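Local coordinates for HTH-type transcriptional regulator KdgR (Escherichia coli, PDB 1YSP), which represses genes for transport and catabolism of 2-keto-3-deoxygluconate, and is represented here by its C-terminal IclR-type effector-binding domain, at residues K21-L26 with I37-S42; V127-R132 with K167-M172; Q109-D114 with R153-V158; L67-D72 with P101-V106. All blocks are in the same frame, centred on the assembly; numbering follows the deposited sequence.

Contact 1 (K21-L26 with I37-S42)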
loop_
_atom_site.group_PDB
_atom_site.type_symbol
_atom_site.label_atom_id
_atom_site.label_comp_id
_atom_site.label_asym_id
_atom_site.label_seq_id
_atom_site.Cartn_x
_atom_site.Cartn_y
_atom_site.Cartn_z
ATOM N N LYS A 21 -11.691 -12.667 -3.378
ATOM C CA LYS A 21 -12.766 -12.309 -2.441
ATOM C C LYS A 21 -12.331 -11.391 -1.288
ATOM O O LYS A 21 -13.047 -11.261 -0.297
ATOM C CB LYS A 21 -13.467 -13.553 -1.859
ATOM C CG LYS A 21 -13.870 -14.571 -2.896
ATOM C CD LYS A 21 -15.269 -14.333 -3.388
ATOM C CE LYS A 21 -16.028 -15.665 -3.406
ATOM N NZ LYS A 21 -16.706 -15.890 -4.694
ATOM N N GLU A 22 -11.158 -10.768 -1.428
ATOM C CA GLU A 22 -10.593 -9.936 -0.357
ATOM C C GLU A 22 -11.021 -8.475 -0.571
ATOM O O GLU A 22 -11.546 -8.149 -1.664
ATOM C CB GLU A 22 -9.068 -10.028 -0.397
ATOM C CG GLU A 22 -8.430 -11.440 -0.138
ATOM C CD GLU A 22 -8.522 -11.926 1.328
ATOM O OE1 GLU A 22 -9.112 -11.220 2.159
ATOM O OE2 GLU A 22 -8.009 -13.034 1.618
ATOM N N THR A 23 -10.796 -7.624 0.446
ATOM C CA THR A 23 -11.029 -6.183 0.365
ATOM C C THR A 23 -9.839 -5.604 -0.408
ATOM O O THR A 23 -8.676 -5.850 -0.050
ATOM C CB THR A 23 -11.090 -5.468 1.773
ATOM O OG1 THR A 23 -12.016 -6.115 2.649
ATOM C CG2 THR A 23 -11.534 -4.004 1.638
ATOM N N ILE A 24 -10.135 -4.803 -1.425
ATOM C CA ILE A 24 -9.091 -4.144 -2.257
ATOM C C ILE A 24 -9.197 -2.615 -2.126
ATOM O O ILE A 24 -10.288 -2.057 -2.208
ATOM C CB ILE A 24 -9.281 -4.501 -3.763
ATOM C CG1 ILE A 24 -9.824 -5.927 -3.954
ATOM C CG2 ILE A 24 -8.044 -4.141 -4.605
ATOM C CD1 ILE A 24 -8.907 -7.045 -3.536
ATOM N N HIS A 25 -8.055 -1.955 -1.851
ATOM C CA HIS A 25 -7.939 -0.504 -1.729
ATOM C C HIS A 25 -6.962 0.115 -2.745
ATOM O O HIS A 25 -5.967 -0.500 -3.172
ATOM C CB HIS A 25 -7.402 -0.125 -0.317
ATOM C CG HIS A 25 -8.423 -0.261 0.764
ATOM N ND1 HIS A 25 -8.492 -1.357 1.593
ATOM C CD2 HIS A 25 -9.440 0.556 1.132
ATOM C CE1 HIS A 25 -9.480 -1.196 2.454
ATOM N NE2 HIS A 25 -10.084 -0.050 2.184
ATOM N N LEU A 26 -7.243 1.373 -3.099
ATOM C CA LEU A 26 -6.290 2.203 -3.844
ATOM C C LEU A 26 -6.095 3.460 -2.988
ATOM O O LEU A 26 -7.071 4.112 -2.613
ATOM C CB LEU A 26 -6.818 2.568 -5.239
ATOM C CG LEU A 26 -5.810 3.335 -6.090
ATOM C CD1 LEU A 26 -4.686 2.475 -6.597
ATOM C CD2 LEU A 26 -6.594 3.987 -7.286
ATOM N N ILE A 37 -8.538 6.464 -2.190
ATOM C CA ILE A 37 -9.264 7.045 -3.329
ATOM C C ILE A 37 -10.246 6.070 -4.038
ATOM O O ILE A 37 -11.223 6.536 -4.666
ATOM C CB ILE A 37 -8.306 7.754 -4.322
ATOM C CG1 ILE A 37 -7.235 6.783 -4.865
ATOM C CG2 ILE A 37 -7.632 8.963 -3.616
ATOM C CD1 ILE A 37 -6.337 7.346 -5.974
ATOM N N HIS A 38 -10.015 4.748 -3.934
ATOM C CA HIS A 38 -11.000 3.739 -4.401
ATOM C C HIS A 38 -11.028 2.523 -3.474
ATOM O O HIS A 38 -10.067 2.274 -2.762
ATOM C CB HIS A 38 -10.736 3.312 -5.853
ATOM C CG HIS A 38 -11.930 2.706 -6.547
ATOM N ND1 HIS A 38 -13.220 3.157 -6.355
ATOM C CD2 HIS A 38 -12.014 1.721 -7.473
ATOM C CE1 HIS A 38 -14.048 2.458 -7.118
ATOM N NE2 HIS A 38 -13.342 1.576 -7.805
ATOM N N LYS A 39 -12.142 1.791 -3.454
ATOM C CA LYS A 39 -12.230 0.559 -2.666
ATOM C C LYS A 39 -13.190 -0.401 -3.361
ATOM O O LYS A 39 -14.194 0.053 -3.951
ATOM C CB LYS A 39 -12.782 0.893 -1.262
ATOM C CG LYS A 39 -12.573 -0.167 -0.239
ATOM C CD LYS A 39 -13.340 0.098 1.110
ATOM C CE LYS A 39 -13.261 -1.123 2.035
ATOM N NZ LYS A 39 -14.151 -1.009 3.220
ATOM N N ILE A 40 -12.866 -1.694 -3.324
ATOM C CA ILE A 40 -13.815 -2.761 -3.671
ATOM C C ILE A 40 -13.905 -3.679 -2.446
ATOM O O ILE A 40 -12.904 -4.301 -2.044
ATOM C CB ILE A 40 -13.402 -3.564 -4.911
ATOM C CG1 ILE A 40 -13.143 -2.657 -6.128
ATOM C CG2 ILE A 40 -14.419 -4.713 -5.185
ATOM C CD1 ILE A 40 -14.345 -1.927 -6.673
ATOM N N ASP A 41 -15.102 -3.753 -1.859
ATOM C CA ASP A 41 -15.306 -4.405 -0.557
ATOM C C ASP A 41 -15.331 -5.912 -0.590
ATOM O O ASP A 41 -15.735 -6.515 -1.585
ATOM C CB ASP A 41 -16.593 -3.908 0.101
ATOM C CG ASP A 41 -16.336 -2.893 1.194
ATOM O OD1 ASP A 41 -16.573 -1.691 0.942
ATOM O OD2 ASP A 41 -15.885 -3.294 2.301
ATOM N N SER A 42 -14.919 -6.509 0.530
ATOM C CA SER A 42 -15.000 -7.952 0.735
ATOM C C SER A 42 -16.473 -8.377 0.642
ATOM O O SER A 42 -16.837 -9.166 -0.226
ATOM C CB SER A 42 -14.405 -8.316 2.105
ATOM O OG SER A 42 -13.955 -9.658 2.143
#
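L26 loses the most surface in this pairing, and its backbone O is gripped twice: I37 N bonds to L26 O at 2.8 Å and H38 N to the same atom at 3.3 Å. Both I37 and H38 thus face L26, a classic beta bulge in an otherwise regular antiparallel ladder. L26 CG stands anti to the backbone N (chi1 -175°), which brings CD2 to 3.6 Å from I37 CD1, while L26 CB rests on H38 CB. S42 closes the other end: its OG donates to K21 O (3.1 Å) in the carbonyl plane, and its CB lies against T23 OG1. The T23 methyl CG2 presses on K39 CE at 3.4 Å, tighter than ordinary carbon contact. The extended K39 chain then runs alongside the H25 imidazole, pointing the same way, with CE 3.4 Å from H25 NE2, and ends in a salt bridge from NZ to D41 OD2 (3.0 Å). Between these ends, I24 and I40 exchange both backbone bonds. The two strands form the hairpin 24-30/33-40. Helix 4-20 covers the face bearing I24, L26, H38 and I40, with M13 among the covering residues and D10 bonded to H38 NE2; strand 136-142 flanks 24-30 on its other edge.

Contact 2 (V127-R132 with K167-M172). With SO4 (sulfate ion), chain B.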
loop_
_atom_site.group_PDB
_atom_site.type_symbol
_atom_site.label_atom_id
_atom_site.label_comp_id
_atom_site.label_asym_id
_atom_site.label_seq_id
_atom_site.Cartn_x
_atom_site.Cartn_y
_atom_site.Cartn_z
ATOM N N VAL A 127 1.255 -2.916 -3.335
ATOM C CA VAL A 127 2.251 -2.769 -4.351
ATOM C C VAL A 127 2.155 -1.377 -4.958
ATOM O O VAL A 127 1.102 -0.772 -4.919
ATOM C CB VAL A 127 2.155 -3.839 -5.519
ATOM C CG1 VAL A 127 2.467 -5.299 -4.977
ATOM C CG2 VAL A 127 0.834 -3.722 -6.257
ATOM N N PRO A 128 3.290 -0.868 -5.478
ATOM C CA PRO A 128 3.290 0.480 -6.081
ATOM C C PRO A 128 2.581 0.565 -7.454
ATOM O O PRO A 128 2.730 -0.356 -8.273
ATOM C CB PRO A 128 4.778 0.772 -6.219
ATOM C CG PRO A 128 5.419 -0.616 -6.439
ATOM C CD PRO A 128 4.637 -1.487 -5.468
ATOM N N VAL A 129 1.914 1.692 -7.719
ATOM C CA VAL A 129 1.349 1.968 -9.036
ATOM C C VAL A 129 2.132 3.193 -9.495
ATOM O O VAL A 129 2.212 4.170 -8.782
ATOM C CB VAL A 129 -0.164 2.251 -8.961
ATOM C CG1 VAL A 129 -0.717 2.880 -10.275
ATOM C CG2 VAL A 129 -0.922 0.964 -8.636
ATOM N N PHE A 130 2.707 3.114 -10.689
ATOM C CA PHE A 130 3.658 4.120 -11.173
ATOM C C PHE A 130 2.992 5.026 -12.202
ATOM O O PHE A 130 2.076 4.604 -12.937
ATOM C CB PHE A 130 4.867 3.448 -11.788
ATOM C CG PHE A 130 5.681 2.635 -10.830
ATOM C CD1 PHE A 130 6.621 3.243 -9.989
ATOM C CD2 PHE A 130 5.525 1.250 -10.778
ATOM C CE1 PHE A 130 7.388 2.470 -9.117
ATOM C CE2 PHE A 130 6.261 0.470 -9.912
ATOM C CZ PHE A 130 7.183 1.067 -9.061
ATOM N N ASP A 131 3.408 6.293 -12.231
ATOM C CA ASP A 131 3.016 7.159 -13.358
ATOM C C ASP A 131 3.996 6.998 -14.537
ATOM O O ASP A 131 4.945 6.192 -14.482
ATOM C CB ASP A 131 2.894 8.591 -12.892
ATOM C CG ASP A 131 4.230 9.282 -12.739
ATOM O OD1 ASP A 131 5.311 8.676 -12.806
ATOM O OD2 ASP A 131 4.181 10.500 -12.576
ATOM N N ARG A 132 3.803 7.788 -15.595
ATOM C CA ARG A 132 4.621 7.628 -16.806
ATOM C C ARG A 132 6.120 7.891 -16.576
ATOM O O ARG A 132 6.954 7.473 -17.380
ATOM C CB ARG A 132 4.056 8.442 -17.990
ATOM C CG ARG A 132 4.018 9.955 -17.755
ATOM C CD ARG A 132 2.860 10.599 -18.516
ATOM N NE ARG A 132 2.948 12.059 -18.507
ATOM C CZ ARG A 132 2.216 12.885 -17.747
ATOM N NH1 ARG A 132 1.293 12.434 -16.892
ATOM N NH2 ARG A 132 2.419 14.197 -17.850
ATOM N N LYS A 167 -0.780 -3.276 -15.207
ATOM C CA LYS A 167 -1.818 -2.864 -16.179
ATOM C C LYS A 167 -2.265 -1.417 -15.926
ATOM O O LYS A 167 -2.310 -0.567 -16.859
ATOM C CB LYS A 167 -3.004 -3.860 -16.174
ATOM C CG LYS A 167 -2.631 -5.286 -16.643
ATOM C CD LYS A 167 -3.908 -6.205 -16.735
ATOM C CE LYS A 167 -3.602 -7.496 -17.481
ATOM N NZ LYS A 167 -4.584 -8.539 -17.003
ATOM N N ILE A 168 -2.557 -1.089 -14.672
ATOM C CA ILE A 168 -2.955 0.296 -14.338
ATOM C C ILE A 168 -1.872 1.320 -14.749
ATOM O O ILE A 168 -2.184 2.378 -15.335
ATOM C CB ILE A 168 -3.238 0.474 -12.837
ATOM C CG1 ILE A 168 -4.390 -0.440 -12.364
ATOM C CG2 ILE A 168 -3.575 1.959 -12.498
ATOM C CD1 ILE A 168 -4.507 -0.494 -10.752
ATOM N N SER A 169 -0.635 1.001 -14.392
ATOM C CA SER A 169 0.557 1.817 -14.747
ATOM C C SER A 169 0.740 1.956 -16.254
ATOM O O SER A 169 0.931 3.074 -16.768
ATOM C CB SER A 169 1.808 1.217 -14.091
ATOM O OG SER A 169 1.693 1.401 -12.665
ATOM N N ALA A 170 0.662 0.838 -16.966
ATOM C CA ALA A 170 0.670 0.859 -18.444
ATOM C C ALA A 170 -0.401 1.780 -19.039
ATOM O O ALA A 170 -0.129 2.545 -19.992
ATOM C CB ALA A 170 0.542 -0.570 -19.009
ATOM N N GLN A 171 -1.606 1.729 -18.477
ATOM C CA GLN A 171 -2.692 2.580 -18.910
ATOM C C GLN A 171 -2.497 4.061 -18.496
ATOM O O GLN A 171 -3.170 4.932 -19.037
ATOM C CB GLN A 171 -4.047 1.977 -18.455
ATOM C CG GLN A 171 -4.370 0.649 -19.142
ATOM C CD GLN A 171 -5.389 -0.234 -18.395
ATOM O OE1 GLN A 171 -6.198 0.243 -17.607
ATOM N NE2 GLN A 171 -5.359 -1.522 -18.680
ATOM N N MET A 172 -1.566 4.323 -17.559
ATOM C CA MET A 172 -1.116 5.682 -17.135
ATOM C C MET A 172 -0.007 6.233 -18.054
ATOM O O MET A 172 0.330 7.429 -17.973
ATOM C CB MET A 172 -0.520 5.676 -15.712
ATOM C CG MET A 172 -1.472 5.429 -14.528
ATOM S SD MET A 172 -2.978 6.419 -14.432
ATOM C CE MET A 172 -2.274 8.044 -14.100
HETATM S S SO4 B . -8.860 -7.544 -17.462
HETATM O O1 SO4 B . -9.538 -8.665 -18.136
HETATM O O2 SO4 B . -8.591 -7.896 -16.025
HETATM O O3 SO4 B . -7.635 -7.309 -18.101
HETATM O O4 SO4 B . -9.706 -6.313 -17.518
HETATM O O HOH W 1 1.555 8.975 -16.078
#
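V129 turns toward the helix and sets its CG1 methyl, anti to the backbone N (chi1 166°), 3.7 Å from I168 CG2, the two side chains meeting at about a right angle. The same methyl also touches the hydroxyl of S169. At F130 the contact becomes polar: F130 N donates to S169 OG at 2.8 Å with an angle of 159° at the hydrogen. That hydroxyl also bonds to A165 O one turn back in its own helix, so it relays between strand and helix backbone. The F130 ring leads off toward Y174, with S169 OG near its plane at the edge, while F130 O lies 3.9 Å from M172 CB. D131 meets M172 CB through its CA; its OD1 accepts from F133 N and V135 N, ahead in the chain. One water takes a bond from R132 N (2.6 Å) and gives one to M172 O (2.7 Å), and R132 CB packs on the same carbonyl. K167 NZ makes a weak bond to a sulfate probably left from crystallisation. The chemistry passes from apolar packing at V129, through one direct serine bond, to a water bridge at R132, consistent with a contact more solvated once the chain has left the strand.

Contact 3 (Q109-D114 with R153-V158)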
loop_
_atom_site.group_PDB
_atom_site.type_symbol
_atom_site.label_atom_id
_atom_site.label_comp_id
_atom_site.label_asym_id
_atom_site.label_seq_id
_atom_site.Cartn_x
_atom_site.Cartn_y
_atom_site.Cartn_z
ATOM N N GLN A 109 11.911 -5.927 -1.970
ATOM C CA GLN A 109 10.997 -7.060 -2.226
ATOM C C GLN A 109 9.859 -6.741 -3.193
ATOM O O GLN A 109 9.222 -7.661 -3.696
ATOM C CB GLN A 109 10.459 -7.637 -0.914
ATOM C CG GLN A 109 9.458 -6.687 -0.205
ATOM C CD GLN A 109 9.186 -7.112 1.236
ATOM O OE1 GLN A 109 9.820 -8.031 1.751
ATOM N NE2 GLN A 109 8.241 -6.460 1.882
ATOM N N GLY A 110 9.601 -5.450 -3.443
ATOM C CA GLY A 110 8.574 -5.007 -4.378
ATOM C C GLY A 110 7.158 -4.894 -3.844
ATOM O O GLY A 110 6.214 -4.666 -4.612
ATOM N N TYR A 111 6.990 -5.006 -2.515
ATOM C CA TYR A 111 5.683 -4.838 -1.889
ATOM C C TYR A 111 5.882 -4.394 -0.440
ATOM O O TYR A 111 6.958 -4.604 0.148
ATOM C CB TYR A 111 4.837 -6.137 -1.887
ATOM C CG TYR A 111 5.436 -7.265 -1.060
ATOM C CD1 TYR A 111 5.101 -7.457 0.313
ATOM C CD2 TYR A 111 6.273 -8.164 -1.655
ATOM C CE1 TYR A 111 5.679 -8.554 1.035
ATOM C CE2 TYR A 111 6.828 -9.240 -0.972
ATOM C CZ TYR A 111 6.516 -9.431 0.354
ATOM O OH TYR A 111 7.120 -10.502 0.967
ATOM N N GLY A 112 4.834 -3.804 0.120
ATOM C CA GLY A 112 4.855 -3.309 1.511
ATOM C C GLY A 112 3.758 -4.030 2.245
ATOM O O GLY A 112 2.821 -4.573 1.634
ATOM N N GLU A 113 3.870 -4.078 3.569
ATOM C CA GLU A 113 2.850 -4.774 4.340
ATOM C C GLU A 113 2.460 -3.984 5.551
ATOM O O GLU A 113 3.228 -3.102 6.022
ATOM C CB GLU A 113 3.353 -6.133 4.831
ATOM C CG GLU A 113 3.460 -7.267 3.857
ATOM C CD GLU A 113 3.934 -8.560 4.590
ATOM O OE1 GLU A 113 5.166 -8.860 4.614
ATOM O OE2 GLU A 113 3.068 -9.264 5.150
ATOM N N ASP A 114 1.277 -4.295 6.076
ATOM C CA ASP A 114 0.830 -3.866 7.378
ATOM C C ASP A 114 0.492 -5.174 8.065
ATOM O O ASP A 114 -0.538 -5.761 7.770
ATOM C CB ASP A 114 -0.434 -2.994 7.260
ATOM C CG ASP A 114 -1.224 -2.889 8.589
ATOM O OD1 ASP A 114 -0.705 -3.229 9.690
ATOM O OD2 ASP A 114 -2.369 -2.463 8.555
ATOM N N ARG A 153 -0.038 -18.088 0.124
ATOM C CA ARG A 153 -1.101 -17.102 -0.128
ATOM C C ARG A 153 -0.476 -15.708 -0.358
ATOM O O ARG A 153 -0.825 -15.010 -1.315
ATOM C CB ARG A 153 -2.133 -17.027 0.998
ATOM C CG ARG A 153 -3.312 -16.095 0.686
ATOM C CD ARG A 153 -4.330 -16.011 1.810
ATOM N NE ARG A 153 -4.910 -17.329 2.084
ATOM C CZ ARG A 153 -6.030 -17.793 1.538
ATOM N NH1 ARG A 153 -6.739 -17.060 0.666
ATOM N NH2 ARG A 153 -6.436 -19.021 1.855
ATOM N N LEU A 154 0.470 -15.339 0.516
ATOM C CA LEU A 154 1.165 -14.042 0.355
ATOM C C LEU A 154 1.786 -13.886 -1.047
ATOM O O LEU A 154 1.552 -12.883 -1.731
ATOM C CB LEU A 154 2.236 -13.912 1.434
ATOM C CG LEU A 154 3.206 -12.743 1.244
ATOM C CD1 LEU A 154 2.421 -11.478 1.371
ATOM C CD2 LEU A 154 4.288 -12.818 2.300
ATOM N N GLN A 155 2.565 -14.875 -1.484
ATOM C CA GLN A 155 3.215 -14.794 -2.782
ATOM C C GLN A 155 2.207 -14.748 -3.961
ATOM O O GLN A 155 2.414 -13.996 -4.927
ATOM C CB GLN A 155 4.309 -15.883 -2.934
ATOM C CG GLN A 155 5.570 -15.671 -2.004
ATOM C CD GLN A 155 6.347 -14.358 -2.268
ATOM O OE1 GLN A 155 6.662 -14.027 -3.424
ATOM N NE2 GLN A 155 6.663 -13.607 -1.189
ATOM N N GLU A 156 1.126 -15.520 -3.875
ATOM C CA GLU A 156 0.068 -15.476 -4.909
ATOM C C GLU A 156 -0.608 -14.085 -4.923
ATOM O O GLU A 156 -0.810 -13.475 -5.981
ATOM C CB GLU A 156 -0.959 -16.577 -4.641
ATOM C CG GLU A 156 -2.231 -16.501 -5.517
ATOM C CD GLU A 156 -2.914 -17.860 -5.744
ATOM O OE1 GLU A 156 -2.214 -18.896 -5.854
ATOM O OE2 GLU A 156 -4.160 -17.882 -5.804
ATOM N N TYR A 157 -0.860 -13.536 -3.728
ATOM C CA TYR A 157 -1.486 -12.198 -3.604
ATOM C C TYR A 157 -0.564 -11.137 -4.176
ATOM O O TYR A 157 -1.031 -10.238 -4.870
ATOM C CB TYR A 157 -1.851 -11.866 -2.142
ATOM C CG TYR A 157 -3.147 -12.460 -1.666
ATOM C CD1 TYR A 157 -3.800 -13.489 -2.380
ATOM C CD2 TYR A 157 -3.712 -12.043 -0.474
ATOM C CE1 TYR A 157 -4.942 -14.046 -1.916
ATOM C CE2 TYR A 157 -4.889 -12.604 -0.009
ATOM C CZ TYR A 157 -5.489 -13.612 -0.736
ATOM O OH TYR A 157 -6.653 -14.147 -0.271
ATOM N N VAL A 158 0.732 -11.263 -3.927
ATOM C CA VAL A 158 1.713 -10.272 -4.396
ATOM C C VAL A 158 1.764 -10.337 -5.934
ATOM O O VAL A 158 1.759 -9.301 -6.625
ATOM C CB VAL A 158 3.108 -10.506 -3.766
ATOM C CG1 VAL A 158 4.228 -9.733 -4.526
ATOM C CG2 VAL A 158 3.096 -10.158 -2.236
#
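Helix-on-sheet packing in the effector-binding domain of the IclR family, a member of the GAF clan, brings Y111 at the entrance to strand 112-115 against L154, Q155 and V158 of helix 151-172. The Y111 ring carries most of the contact. V158 CG2 sits over one face, 3.9 Å from the ring centroid and only 15° off the normal, a CH-pi contact. Q109 NE2, from the same segment as the ring, lies over the opposite face, toward the rim, 3.4 Å above the plane, and E113 CG lies in plane at the edge. Y111 CG stands between the backbone N and the carbonyl carbon (chi1 64°), which swings the ring out to the helix. The Q109 amide is tied down by a bond from NE2 to Y111 O at 2.8 Å, the donor above the carbonyl plane but the acceptor within the plane of the amide.

Farther out, the phenol end of Y111 runs across L154, with OH 3.9 Å from L154 CD2. Q155 NE2 approaches the same OH at 3.8 Å, too far for a hydrogen bond, with amide and ring planes 65° apart; this NE2 bonds instead to E151. E113 adds a looser touch, its OE2 4.4 Å from L154 CD1, while its charge is paired with R123. No hydrogen bond crosses the contact, so it rests on apolar and CH-pi packing. Strand 123-130 continues the same packing: I125 touches Y111, L154 and V158, and G112 pairs with A126, placing edge strand 112-115 beside that strand, with helix 151-172 packed across both.

Contact 4 (L67-D72 with P101-V106)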
loop_
_atom_site.group_PDB
_atom_site.type_symbol
_atom_site.label_atom_id
_atom_site.label_comp_id
_atom_site.label_asym_id
_atom_site.label_seq_id
_atom_site.Cartn_x
_atom_site.Cartn_y
_atom_site.Cartn_z
ATOM N N LEU A 67 4.178 4.125 -0.933
ATOM C CA LEU A 67 4.192 5.542 -1.411
ATOM C C LEU A 67 5.477 6.278 -1.027
ATOM O O LEU A 67 5.844 7.285 -1.647
ATOM C CB LEU A 67 3.021 6.324 -0.875
ATOM C CG LEU A 67 1.648 6.060 -1.480
ATOM C CD1 LEU A 67 0.564 6.549 -0.514
ATOM C CD2 LEU A 67 1.536 6.730 -2.872
ATOM N N LEU A 68 6.132 5.767 -0.005
ATOM C CA LEU A 68 7.450 6.270 0.431
ATOM C C LEU A 68 8.667 5.527 -0.039
ATOM O O LEU A 68 9.740 6.154 -0.164
ATOM C CB LEU A 68 7.510 6.325 1.983
ATOM C CG LEU A 68 6.441 7.186 2.665
ATOM C CD1 LEU A 68 6.557 7.095 4.254
ATOM C CD2 LEU A 68 6.421 8.688 2.216
ATOM N N ALA A 69 8.578 4.197 -0.220
ATOM C CA ALA A 69 9.759 3.341 -0.417
ATOM C C ALA A 69 10.623 3.640 -1.649
ATOM O O ALA A 69 11.826 3.443 -1.604
ATOM C CB ALA A 69 9.421 1.842 -0.344
ATOM N N TRP A 70 10.023 4.106 -2.730
ATOM C CA TRP A 70 10.816 4.413 -3.937
ATOM C C TRP A 70 11.235 5.912 -4.031
ATOM O O TRP A 70 11.859 6.338 -5.033
ATOM C CB TRP A 70 10.035 3.989 -5.202
ATOM C CG TRP A 70 10.018 2.485 -5.421
ATOM C CD1 TRP A 70 10.847 1.775 -6.231
ATOM C CD2 TRP A 70 9.154 1.517 -4.782
ATOM N NE1 TRP A 70 10.580 0.430 -6.117
ATOM C CE2 TRP A 70 9.522 0.251 -5.264
ATOM C CE3 TRP A 70 8.104 1.611 -3.854
ATOM C CZ2 TRP A 70 8.885 -0.925 -4.853
ATOM C CZ3 TRP A 70 7.451 0.437 -3.456
ATOM C CH2 TRP A 70 7.866 -0.811 -3.951
ATOM N N ARG A 71 10.891 6.695 -3.013
ATOM C CA ARG A 71 11.093 8.147 -3.054
ATOM C C ARG A 71 12.487 8.531 -2.652
ATOM O O ARG A 71 13.173 7.757 -1.966
ATOM C CB ARG A 71 10.122 8.881 -2.142
ATOM C CG ARG A 71 8.808 9.146 -2.735
ATOM C CD ARG A 71 8.175 10.237 -1.941
ATOM N NE ARG A 71 6.739 10.081 -1.894
ATOM C CZ ARG A 71 5.884 10.620 -2.756
ATOM N NH1 ARG A 71 4.587 10.389 -2.605
ATOM N NH2 ARG A 71 6.305 11.383 -3.764
ATOM N N ASP A 72 12.910 9.728 -3.106
ATOM C CA ASP A 72 14.172 10.316 -2.659
ATOM C C ASP A 72 14.089 10.338 -1.135
ATOM O O ASP A 72 13.098 10.815 -0.574
ATOM C CB ASP A 72 14.369 11.730 -3.260
ATOM C CG ASP A 72 15.568 12.503 -2.644
ATOM O OD1 ASP A 72 16.699 11.950 -2.551
ATOM O OD2 ASP A 72 15.372 13.684 -2.263
ATOM N N PRO A 101 14.764 1.705 7.488
ATOM C CA PRO A 101 15.161 0.331 7.129
ATOM C C PRO A 101 13.980 -0.525 6.626
ATOM O O PRO A 101 14.159 -1.367 5.761
ATOM C CB PRO A 101 15.739 -0.234 8.458
ATOM C CG PRO A 101 16.219 0.966 9.183
ATOM C CD PRO A 101 15.087 1.981 8.905
ATOM N N VAL A 102 12.774 -0.309 7.150
ATOM C CA VAL A 102 11.616 -1.062 6.624
ATOM C C VAL A 102 11.362 -0.682 5.139
ATOM O O VAL A 102 11.117 -1.548 4.271
ATOM C CB VAL A 102 10.387 -0.830 7.527
ATOM C CG1 VAL A 102 9.091 -1.304 6.859
ATOM C CG2 VAL A 102 10.607 -1.521 8.911
ATOM N N LEU A 103 11.465 0.603 4.846
ATOM C CA LEU A 103 11.292 1.073 3.468
ATOM C C LEU A 103 12.332 0.470 2.509
ATOM O O LEU A 103 12.032 0.218 1.319
ATOM C CB LEU A 103 11.299 2.589 3.431
ATOM C CG LEU A 103 10.176 3.289 4.214
ATOM C CD1 LEU A 103 10.320 4.758 3.864
ATOM C CD2 LEU A 103 8.782 2.795 3.870
ATOM N N ASP A 104 13.548 0.248 3.014
ATOM C CA ASP A 104 14.596 -0.449 2.244
ATOM C C ASP A 104 14.104 -1.836 1.834
ATOM O O ASP A 104 14.241 -2.243 0.655
ATOM C CB ASP A 104 15.900 -0.627 3.042
ATOM C CG ASP A 104 16.671 0.660 3.263
ATOM O OD1 ASP A 104 16.459 1.662 2.577
ATOM O OD2 ASP A 104 17.508 0.644 4.196
ATOM N N GLN A 105 13.560 -2.582 2.796
ATOM C CA GLN A 105 13.069 -3.932 2.517
ATOM C C GLN A 105 11.873 -3.879 1.541
ATOM O O GLN A 105 11.771 -4.738 0.633
ATOM C CB GLN A 105 12.673 -4.639 3.801
ATOM C CG GLN A 105 12.044 -5.989 3.624
ATOM C CD GLN A 105 13.053 -7.017 3.157
ATOM O OE1 GLN A 105 14.267 -6.815 3.327
ATOM N NE2 GLN A 105 12.578 -8.110 2.555
ATOM N N VAL A 106 10.985 -2.903 1.733
ATOM C CA VAL A 106 9.832 -2.764 0.821
ATOM C C VAL A 106 10.332 -2.600 -0.646
ATOM O O VAL A 106 9.884 -3.317 -1.543
ATOM C CB VAL A 106 8.906 -1.569 1.265
ATOM C CG1 VAL A 106 7.824 -1.247 0.196
ATOM C CG2 VAL A 106 8.214 -1.892 2.605
#
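Apolar side-chain packing makes up most of the contact, with A69 as its close point. The A69 methyl CB lies 3.5 Å from V106 CG1, and farther from L103 CB. The small side chain allows the backbones to approach closely here, with A69 CA only 4.8 Å from L103 CA. L103 projects from its helix toward L68, its CG anti to the carbonyl carbon (chi1 -62°), and places CD1 3.7 Å from L68 CB. W70 points its first bond away, yet the far end of its six-membered ring reaches V106, the side chains crossing at about a right angle, with CZ3 4.0 Å from V106 CG1.

Side chains also rest on backbone carbonyls: A69 CB lies 3.5 Å from L103 O, and W70 CH2 approaches V106 O obliquely at 4.0 Å. Hydrogen bonds are absent between the segments. Polar groups work at the margins, where D104 forms a salt bridge with R73 and D72 takes the N-cap position of the helix that follows. Helix 73-80 also touches both L68 and L103. This is helix-to-helix packing within the helical part of the effector-binding domain: the end of helix 62-69 abuts the middle of helix 96-109 through one alanine, framed by two leucines, a valine and a tryptophan.

In the fold
Contacts 3 and 4 are buried, whereas contacts 1 and 2 are partly buried. Contact 1 is built on backbone ladder bonds between hairpin strands; contact 2 mixes packing with a serine and a water bridge; contacts 3 and 4 have no hydrogen bond between their segments. Contacts 2 and 3 share helix 151-172 and meet where V127 CG1 lies 3.8 Å from G110 O. Contact 4 borders both, with W70 against P128 and V106 against Y111 and G112. Contact 1, about 23 Å from contact 4 between centres and across the middle of the chain, touches contact 3 through E22 and Y157, whose polar ends probably bond. Contacts 1 to 3 all reach one sheet.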